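Local coordinates for protein ectoine dioxygenase (Sphingopyxis alaskensis, PDB 4MHR) that hydroxylates L-ectoine to 5-hydroxyectoine with iron(II), 2-oxoglutarate and molecular oxygen, supplying a compatible solute against osmotic stress, at residues I97-E102 with R137-P142; G191-Y196 with C249-G254. One frame throughout, in Å; residues are numbered along the deposited sequence.

Contact 1 of 2, residues I97-E102 with R137-P142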
ATOM      1  N   ILE A  97       9.346   5.276 -17.478  1.00 33.54           N
ATOM      2  CA  ILE A  97       8.731   5.493 -16.147  1.00 35.66           C
ATOM      3  C   ILE A  97       8.283   4.140 -15.537  1.00 34.61           C
ATOM      4  O   ILE A  97       7.794   3.254 -16.244  1.00 37.56           O
ATOM      5  CB  ILE A  97       7.598   6.521 -16.206  1.00 39.43           C
ATOM      6  CG1 ILE A  97       8.177   7.893 -16.527  1.00 46.34           C
ATOM      7  CG2 ILE A  97       6.883   6.701 -14.869  1.00 39.93           C
ATOM      8  CD1 ILE A  97       7.150   8.962 -16.786  1.00 53.98           C
ATOM      9  N   ARG A  98       8.614   3.936 -14.271  1.00 33.96           N
ATOM     10  CA  ARG A  98       8.103   2.795 -13.507  1.00 36.67           C
ATOM     11  C   ARG A  98       7.119   3.212 -12.385  1.00 38.86           C
ATOM     12  O   ARG A  98       6.076   2.555 -12.226  1.00 39.69           O
ATOM     13  CB  ARG A  98       9.207   1.956 -12.959  1.00 38.28           C
ATOM     14  CG  ARG A  98      10.008   1.205 -14.055  1.00 40.97           C
ATOM     15  CD  ARG A  98       9.261   0.027 -14.735  1.00 46.92           C
ATOM     16  NE  ARG A  98       9.939  -0.392 -15.983  1.00 45.22           N
ATOM     17  CZ  ARG A  98       9.618   0.085 -17.192  1.00 42.73           C
ATOM     18  NH1 ARG A  98       8.668   0.986 -17.315  1.00 43.44           N
ATOM     19  NH2 ARG A  98      10.267  -0.314 -18.275  1.00 47.28           N
ATOM     20  N   SER A  99       7.445   4.279 -11.644  1.00 33.61           N
ATOM     21  CA  SER A  99       6.551   4.909 -10.625  1.00 35.79           C
ATOM     22  C   SER A  99       6.561   6.457 -10.636  1.00 38.35           C
ATOM     23  O   SER A  99       7.611   7.095 -10.834  1.00 36.65           O
ATOM     24  CB  SER A  99       6.943   4.530  -9.204  1.00 34.93           C
ATOM     25  OG  SER A  99       7.070   3.155  -9.049  1.00 41.36           O
ATOM     26  N   ILE A 100       5.382   7.009 -10.391  1.00 29.95           N
ATOM     27  CA  ILE A 100       5.158   8.412 -10.064  1.00 33.14           C
ATOM     28  C   ILE A 100       4.595   8.554  -8.611  1.00 33.75           C
ATOM     29  O   ILE A 100       3.489   8.062  -8.320  1.00 32.52           O
ATOM     30  CB  ILE A 100       4.177   9.037 -11.031  1.00 28.67           C
ATOM     31  CG1 ILE A 100       4.580   8.854 -12.505  1.00 33.65           C
ATOM     32  CG2 ILE A 100       4.019  10.544 -10.764  1.00 32.16           C
ATOM     33  CD1 ILE A 100       3.460   9.195 -13.488  1.00 31.56           C
ATOM     34  N   PHE A 101       5.395   9.123  -7.720  1.00 32.85           N
ATOM     35  CA  PHE A 101       5.016   9.381  -6.302  1.00 33.11           C
ATOM     36  C   PHE A 101       4.201  10.651  -6.206  1.00 33.15           C
ATOM     37  O   PHE A 101       4.214  11.465  -7.135  1.00 30.86           O
ATOM     38  CB  PHE A 101       6.265   9.499  -5.425  1.00 33.56           C
ATOM     39  CG  PHE A 101       6.909   8.178  -5.103  1.00 37.30           C
ATOM     40  CD1 PHE A 101       6.512   7.450  -3.993  1.00 35.81           C
ATOM     41  CD2 PHE A 101       7.901   7.639  -5.925  1.00 40.53           C
ATOM     42  CE1 PHE A 101       7.102   6.250  -3.681  1.00 42.68           C
ATOM     43  CE2 PHE A 101       8.479   6.412  -5.628  1.00 43.00           C
ATOM     44  CZ  PHE A 101       8.086   5.716  -4.497  1.00 44.34           C
ATOM     45  N   GLU A 102       3.441  10.797  -5.136  1.00 31.95           N
ATOM     46  CA  GLU A 102       2.636  12.001  -4.894  1.00 32.33           C
ATOM     47  C   GLU A 102       1.555  12.208  -5.917  1.00 35.33           C
ATOM     48  O   GLU A 102       1.125  13.358  -6.216  1.00 37.66           O
ATOM     49  CB  GLU A 102       3.542  13.247  -4.788  1.00 30.71           C
ATOM     50  CG  GLU A 102       4.401  13.275  -3.552  1.00 37.70           C
ATOM     51  CD  GLU A 102       3.509  13.598  -2.342  1.00 48.94           C
ATOM     52  OE1 GLU A 102       2.953  14.717  -2.310  1.00 53.41           O
ATOM     53  OE2 GLU A 102       3.289  12.718  -1.470  1.00 51.40           O
ATOM     54  N   ARG A 137       1.401   6.421  -5.066  1.00 27.29           N
ATOM     55  CA  ARG A 137       2.273   6.124  -6.237  1.00 33.18           C
ATOM     56  C   ARG A 137       1.415   5.570  -7.303  1.00 30.83           C
ATOM     57  O   ARG A 137       0.549   4.738  -6.997  1.00 32.36           O
ATOM     58  CB  ARG A 137       3.286   5.001  -6.052  1.00 30.35           C
ATOM     59  CG  ARG A 137       4.096   4.893  -4.838  1.00 44.47           C
ATOM     60  CD  ARG A 137       4.581   3.449  -4.655  1.00 46.14           C
ATOM     61  NE  ARG A 137       5.545   3.067  -5.664  1.00 55.12           N
ATOM     62  CZ  ARG A 137       6.737   2.507  -5.428  1.00 61.10           C
ATOM     63  NH1 ARG A 137       7.153   2.237  -4.190  1.00 57.67           N
ATOM     64  NH2 ARG A 137       7.525   2.211  -6.458  1.00 54.24           N
ATOM     65  N   LEU A 138       1.717   5.952  -8.538  1.00 33.05           N
ATOM     66  CA  LEU A 138       1.194   5.302  -9.730  1.00 31.27           C
ATOM     67  C   LEU A 138       2.330   4.435 -10.244  1.00 33.99           C
ATOM     68  O   LEU A 138       3.483   4.899 -10.491  1.00 36.34           O
ATOM     69  CB  LEU A 138       0.671   6.275 -10.754  1.00 33.78           C
ATOM     70  CG  LEU A 138       0.341   5.661 -12.137  1.00 37.27           C
ATOM     71  CD1 LEU A 138      -0.672   4.555 -12.123  1.00 37.97           C
ATOM     72  CD2 LEU A 138      -0.059   6.729 -13.131  1.00 37.84           C
ATOM     73  N   ASN A 139       2.035   3.144 -10.310  1.00 30.75           N
ATOM     74  CA  ASN A 139       3.011   2.132 -10.731  1.00 34.28           C
ATOM     75  C   ASN A 139       2.666   1.498 -12.064  1.00 37.86           C
ATOM     76  O   ASN A 139       1.492   1.191 -12.320  1.00 36.43           O
ATOM     77  CB  ASN A 139       3.068   1.017  -9.725  1.00 33.91           C
ATOM     78  CG  ASN A 139       3.460   1.499  -8.362  1.00 41.48           C
ATOM     79  OD1 ASN A 139       2.766   1.265  -7.343  1.00 42.88           O
ATOM     80  ND2 ASN A 139       4.581   2.182  -8.316  1.00 42.32           N
ATOM     81  N   TYR A 140       3.708   1.251 -12.858  1.00 36.74           N
ATOM     82  CA  TYR A 140       3.620   0.555 -14.151  1.00 36.96           C
ATOM     83  C   TYR A 140       4.758  -0.418 -14.274  1.00 43.49           C
ATOM     84  O   TYR A 140       5.941  -0.056 -14.139  1.00 41.52           O
ATOM     85  CB  TYR A 140       3.734   1.518 -15.261  1.00 40.84           C
ATOM     86  CG  TYR A 140       3.710   0.856 -16.609  1.00 43.63           C
ATOM     87  CD1 TYR A 140       4.910   0.556 -17.309  1.00 43.96           C
ATOM     88  CD2 TYR A 140       2.514   0.522 -17.179  1.00 39.11           C
ATOM     89  CE1 TYR A 140       4.859  -0.046 -18.544  1.00 45.98           C
ATOM     90  CE2 TYR A 140       2.458  -0.091 -18.402  1.00 41.63           C
ATOM     91  CZ  TYR A 140       3.605  -0.350 -19.077  1.00 41.65           C
ATOM     92  OH  TYR A 140       3.478  -0.928 -20.285  1.00 52.23           O
ATOM     93  N   LYS A 141       4.417  -1.672 -14.475  1.00 38.91           N
ATOM     94  CA  LYS A 141       5.416  -2.762 -14.530  1.00 39.82           C
ATOM     95  C   LYS A 141       5.175  -3.364 -15.919  1.00 38.75           C
ATOM     96  O   LYS A 141       4.102  -3.973 -16.152  1.00 34.16           O
ATOM     97  CB  LYS A 141       5.148  -3.790 -13.434  1.00 42.14           C
ATOM     98  CG  LYS A 141       5.769  -5.181 -13.624  1.00 49.90           C
ATOM     99  CD  LYS A 141       5.062  -6.256 -12.794  1.00 57.48           C
ATOM    100  CE  LYS A 141       6.035  -7.272 -12.227  1.00 54.86           C
ATOM    101  NZ  LYS A 141       5.532  -7.806 -10.923  1.00 53.98           N
ATOM    102  N   PRO A 142       6.100  -3.124 -16.852  1.00 35.07           N
ATOM    103  CA  PRO A 142       5.847  -3.610 -18.209  1.00 38.73           C
ATOM    104  C   PRO A 142       5.825  -5.127 -18.330  1.00 29.66           C
ATOM    105  O   PRO A 142       6.372  -5.838 -17.512  1.00 33.82           O
ATOM    106  CB  PRO A 142       7.063  -3.103 -18.986  1.00 36.79           C
ATOM    107  CG  PRO A 142       8.157  -3.116 -17.950  1.00 40.25           C
ATOM    108  CD  PRO A 142       7.471  -2.582 -16.726  1.00 40.18           C
TER
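Ser-99 and Arg-137 meet through a side-chain hydrogen bond, Arg-137 NH2 to Ser-99 OG at 2.8 Å, with the hydroxyl at the guanidinium edge, 11° from its plane. Phe-101 covers one face of the same guanidinium: its CZ lies 3.6 Å from Arg-137 CZ, over the centre, with the two planes 42° apart. The bend of the arginine at chi3 (68°) brings that face against Phe-101 CZ, while its CG touches Phe-101 CE1 at 3.5 Å. This is the close-packed end, where Ile-100 and Leu-138 form an antiparallel hydrogen-bonded pair, Ile-100 N to Leu-138 O and Leu-138 N to Ile-100 O both 2.8 Å. On the other face of the sheet Ile-100 CD1 and Leu-138 CD2 stand 4.3 Å apart. Toward Pro-142 the contact is more open to solvent, its residues partly exposed though still touching: Pro-142 CD sits over one face of the Arg-98 guanidinium, 3.4 Å from Arg-98 NE, which forms a salt bridge with Glu-91. Strand 97-101 runs between strands 131-141 and 88-90, Arg-98 and Ser-99 forming a classic beta bulge opposite Val-89. Helix 63-78 covers Ile-100 and Leu-138 through Leu-77, and strand 264-273 flanks strand 131-141, whose last residue, Lys-141, is a 2-oxoglutarate-binding residue.

Contact 2 of 2, residues G191-Y196 with C249-G254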
ATOM      1  N   GLY A 191      -1.716 -13.192   7.738  1.00 26.11           N
ATOM      2  CA  GLY A 191      -1.404 -13.294   9.157  1.00 26.29           C
ATOM      3  C   GLY A 191      -0.022 -12.824   9.552  1.00 24.79           C
ATOM      4  O   GLY A 191       0.242 -12.650  10.703  1.00 25.75           O
ATOM      5  N   SER A 192       0.813 -12.497   8.596  1.00 24.34           N
ATOM      6  CA  SER A 192       2.155 -12.039   8.871  1.00 22.48           C
ATOM      7  C   SER A 192       2.224 -10.671   9.495  1.00 25.14           C
ATOM      8  O   SER A 192       3.186 -10.300  10.170  1.00 23.08           O
ATOM      9  CB  SER A 192       2.944 -12.034   7.559  1.00 22.96           C
ATOM     10  OG  SER A 192       2.532 -11.080   6.578  1.00 21.65           O
ATOM     11  N   HIS A 193       1.182  -9.921   9.310  1.00 22.20           N
ATOM     12  CA  HIS A 193       1.061  -8.617   9.973  1.00 23.80           C
ATOM     13  C   HIS A 193       1.044  -8.583  11.511  1.00 22.15           C
ATOM     14  O   HIS A 193       1.291  -7.500  12.124  1.00 23.89           O
ATOM     15  CB  HIS A 193      -0.159  -7.877   9.405  1.00 21.61           C
ATOM     16  CG  HIS A 193      -1.446  -8.501   9.775  1.00 23.96           C
ATOM     17  ND1 HIS A 193      -1.755  -9.819   9.463  1.00 23.62           N
ATOM     18  CD2 HIS A 193      -2.531  -7.994  10.443  1.00 22.24           C
ATOM     19  CE1 HIS A 193      -2.953 -10.117   9.942  1.00 22.99           C
ATOM     20  NE2 HIS A 193      -3.454  -9.034  10.542  1.00 24.80           N
ATOM     21  N   ARG A 194       0.819  -9.732  12.126  1.00 23.05           N
ATOM     22  CA  ARG A 194       0.812  -9.830  13.547  1.00 26.10           C
ATOM     23  C   ARG A 194       2.178 -10.135  14.109  1.00 25.95           C
ATOM     24  O   ARG A 194       2.288 -10.285  15.329  1.00 30.35           O
ATOM     25  CB  ARG A 194      -0.138 -10.941  14.022  1.00 29.43           C
ATOM     26  CG  ARG A 194      -1.582 -10.492  14.068  1.00 39.16           C
ATOM     27  CD  ARG A 194      -2.462 -11.489  14.838  1.00 50.49           C
ATOM     28  NE  ARG A 194      -3.847 -11.109  14.581  1.00 57.63           N
ATOM     29  CZ  ARG A 194      -4.455 -10.166  15.267  1.00 52.87           C
ATOM     30  NH1 ARG A 194      -3.827  -9.515  16.233  1.00 60.46           N
ATOM     31  NH2 ARG A 194      -5.662  -9.855  14.988  1.00 46.27           N
ATOM     32  N   THR A 195       3.194 -10.222  13.251  1.00 27.40           N
ATOM     33  CA  THR A 195       4.625 -10.328  13.655  1.00 26.94           C
ATOM     34  C   THR A 195       5.420  -9.215  13.089  1.00 26.12           C
ATOM     35  O   THR A 195       5.368  -8.922  11.859  1.00 24.42           O
ATOM     36  CB  THR A 195       5.255 -11.601  13.054  1.00 34.81           C
ATOM     37  OG1 THR A 195       4.528 -12.735  13.505  1.00 31.07           O
ATOM     38  CG2 THR A 195       6.734 -11.767  13.464  1.00 38.78           C
ATOM     39  N   TYR A 196       6.166  -8.536  13.955  1.00 26.50           N
ATOM     40  CA  TYR A 196       7.071  -7.538  13.485  1.00 27.78           C
ATOM     41  C   TYR A 196       8.441  -8.236  13.305  1.00 28.60           C
ATOM     42  O   TYR A 196       9.040  -8.696  14.279  1.00 30.99           O
ATOM     43  CB  TYR A 196       7.221  -6.429  14.505  1.00 26.82           C
ATOM     44  CG  TYR A 196       8.129  -5.338  14.045  1.00 25.47           C
ATOM     45  CD1 TYR A 196       7.808  -4.579  12.925  1.00 26.26           C
ATOM     46  CD2 TYR A 196       9.290  -5.019  14.752  1.00 28.21           C
ATOM     47  CE1 TYR A 196       8.612  -3.546  12.515  1.00 26.83           C
ATOM     48  CE2 TYR A 196      10.081  -3.942  14.391  1.00 24.61           C
ATOM     49  CZ  TYR A 196       9.784  -3.228  13.304  1.00 27.14           C
ATOM     50  OH  TYR A 196      10.571  -2.159  12.977  1.00 29.00           O
ATOM     51  N   CYS A 249      -0.354  -2.082   7.055  1.00 24.96           N
ATOM     52  CA  CYS A 249       1.000  -1.594   6.928  1.00 22.05           C
ATOM     53  C   CYS A 249       2.133  -2.579   7.211  1.00 20.93           C
ATOM     54  O   CYS A 249       3.177  -2.490   6.570  1.00 23.30           O
ATOM     55  CB  CYS A 249       1.209  -0.363   7.828  1.00 24.59           C
ATOM     56  SG  CYS A 249       1.079  -0.684   9.587  1.00 25.79           S
ATOM     57  N   ASN A 250       1.895  -3.566   8.075  1.00 20.82           N
ATOM     58  CA  ASN A 250       2.914  -4.487   8.445  1.00 21.63           C
ATOM     59  C   ASN A 250       2.804  -5.877   7.774  1.00 19.77           C
ATOM     60  O   ASN A 250       3.472  -6.816   8.192  1.00 22.32           O
ATOM     61  CB  ASN A 250       2.948  -4.635   9.956  1.00 19.25           C
ATOM     62  CG  ASN A 250       4.173  -5.442  10.434  1.00 21.42           C
ATOM     63  OD1 ASN A 250       5.326  -5.165  10.082  1.00 27.00           O
ATOM     64  ND2 ASN A 250       3.909  -6.430  11.225  1.00 20.57           N
ATOM     65  N   LEU A 251       1.920  -6.030   6.801  1.00 21.14           N
ATOM     66  CA  LEU A 251       1.797  -7.303   6.144  1.00 20.54           C
ATOM     67  C   LEU A 251       2.998  -7.588   5.195  1.00 21.50           C
ATOM     68  O   LEU A 251       3.447  -6.728   4.407  1.00 24.87           O
ATOM     69  CB  LEU A 251       0.533  -7.347   5.301  1.00 24.62           C
ATOM     70  CG  LEU A 251       0.146  -8.706   4.671  1.00 23.08           C
ATOM     71  CD1 LEU A 251      -0.146  -9.727   5.763  1.00 23.56           C
ATOM     72  CD2 LEU A 251      -0.983  -8.501   3.704  1.00 25.73           C
ATOM     73  N   MET A 252       3.523  -8.777   5.287  1.00 22.20           N
ATOM     74  CA  MET A 252       4.754  -9.171   4.495  1.00 22.87           C
ATOM     75  C   MET A 252       4.324  -9.486   3.090  1.00 25.12           C
ATOM     76  O   MET A 252       3.457 -10.344   2.867  1.00 24.17           O
ATOM     77  CB  MET A 252       5.428 -10.419   5.099  1.00 22.30           C
ATOM     78  CG  MET A 252       6.860 -10.711   4.570  1.00 23.27           C
ATOM     79  SD  MET A 252       8.035  -9.330   4.770  1.00 25.33           S
ATOM     80  CE  MET A 252       8.280  -9.411   6.494  1.00 29.03           C
ATOM     81  N   HIS A 253       4.887  -8.762   2.125  1.00 25.02           N
ATOM     82  CA  HIS A 253       4.423  -8.910   0.778  1.00 26.11           C
ATOM     83  C   HIS A 253       5.525  -8.656  -0.249  1.00 27.49           C
ATOM     84  O   HIS A 253       6.624  -8.057   0.023  1.00 27.16           O
ATOM     85  CB  HIS A 253       3.213  -7.957   0.515  1.00 28.15           C
ATOM     86  CG  HIS A 253       3.600  -6.520   0.464  1.00 29.45           C
ATOM     87  ND1 HIS A 253       3.890  -5.795   1.597  1.00 33.39           N
ATOM     88  CD2 HIS A 253       3.887  -5.706  -0.574  1.00 33.36           C
ATOM     89  CE1 HIS A 253       4.213  -4.562   1.264  1.00 35.15           C
ATOM     90  NE2 HIS A 253       4.241  -4.481  -0.043  1.00 34.17           N
ATOM     91  N   GLY A 254       5.221  -9.032  -1.466  1.00 28.09           N
ATOM     92  CA  GLY A 254       6.215  -8.903  -2.594  1.00 27.63           C
ATOM     93  C   GLY A 254       5.640  -9.435  -3.893  1.00 29.67           C
ATOM     94  O   GLY A 254       4.462  -9.782  -3.912  1.00 27.28           O
TER
HETATM   95  O   HOH W   1       5.348  -8.935   8.739  1.00 24.72           O
HETATM   96  O   HOH W   2       7.327  -7.200   9.880  1.00 22.37           O
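Asn-250 turns its amide onto the backbone of 193-195, where ND2 donates to two carbonyls, His-193 O and Thr-195 O, each at 3.0 Å. His-193 O lies 4° from the amide plane, Thr-195 O 17° from it, yet the nitrogen stands above both carbonyl planes and uses neither lone pair. With CG anti to the backbone N (chi1 -171°), the amide extends toward this turn and its OD1 meets the edge of the Tyr-196 ring, 3.8 Å from CD1, the two side chains crossing at about a right angle. OD1 also bonds to Ser-153, so both ends of the amide are engaged and its rotation is fixed. A leucine here would probably leave the carbonyls of His-193 and Thr-195 without this shared donor and Ser-153 without its mate. Ser-192 OG accepts from Met-252 N at 2.8 Å, is also bonded to Ile-189 O, and abuts Leu-251 CD1 at 3.1 Å; that methyl then reaches His-193 ND1 at 4.0 Å as the two side chains cross. Beyond them, His-253 ND1 donates to Leu-251 O at 3.0 Å, in the ring plane, which probably helps to set the ring orientation of this iron ligand. The 3-10 turn 192-194 thus backs the entry to strand 253-255, which lies between strands 149-152 and 187-188, while helix 154-162 borders Tyr-196 and His-253.

Overall arrangement
Contact 1 and contact 2 lie on opposite sides of the chain's centre, about 23 Å apart between centres, and share no segment. The first is partly buried and joins two neighbouring strands of the large sheet; the second is buried and ties a 3-10 turn to the loop leading into a strand of the smaller three-stranded sheet. Their chemistry follows: paired backbone bonds and an arginine covered on one face by a phenylalanine in 97-102 with 137-142, against side-chain-to-backbone bonds and bridging waters in 191-196 with 249-254. Each segment pair carries an active-site residue of this cupin fold, contact 1 the 2-oxoglutarate-binding Lys-141, contact 2 the iron ligand His-253.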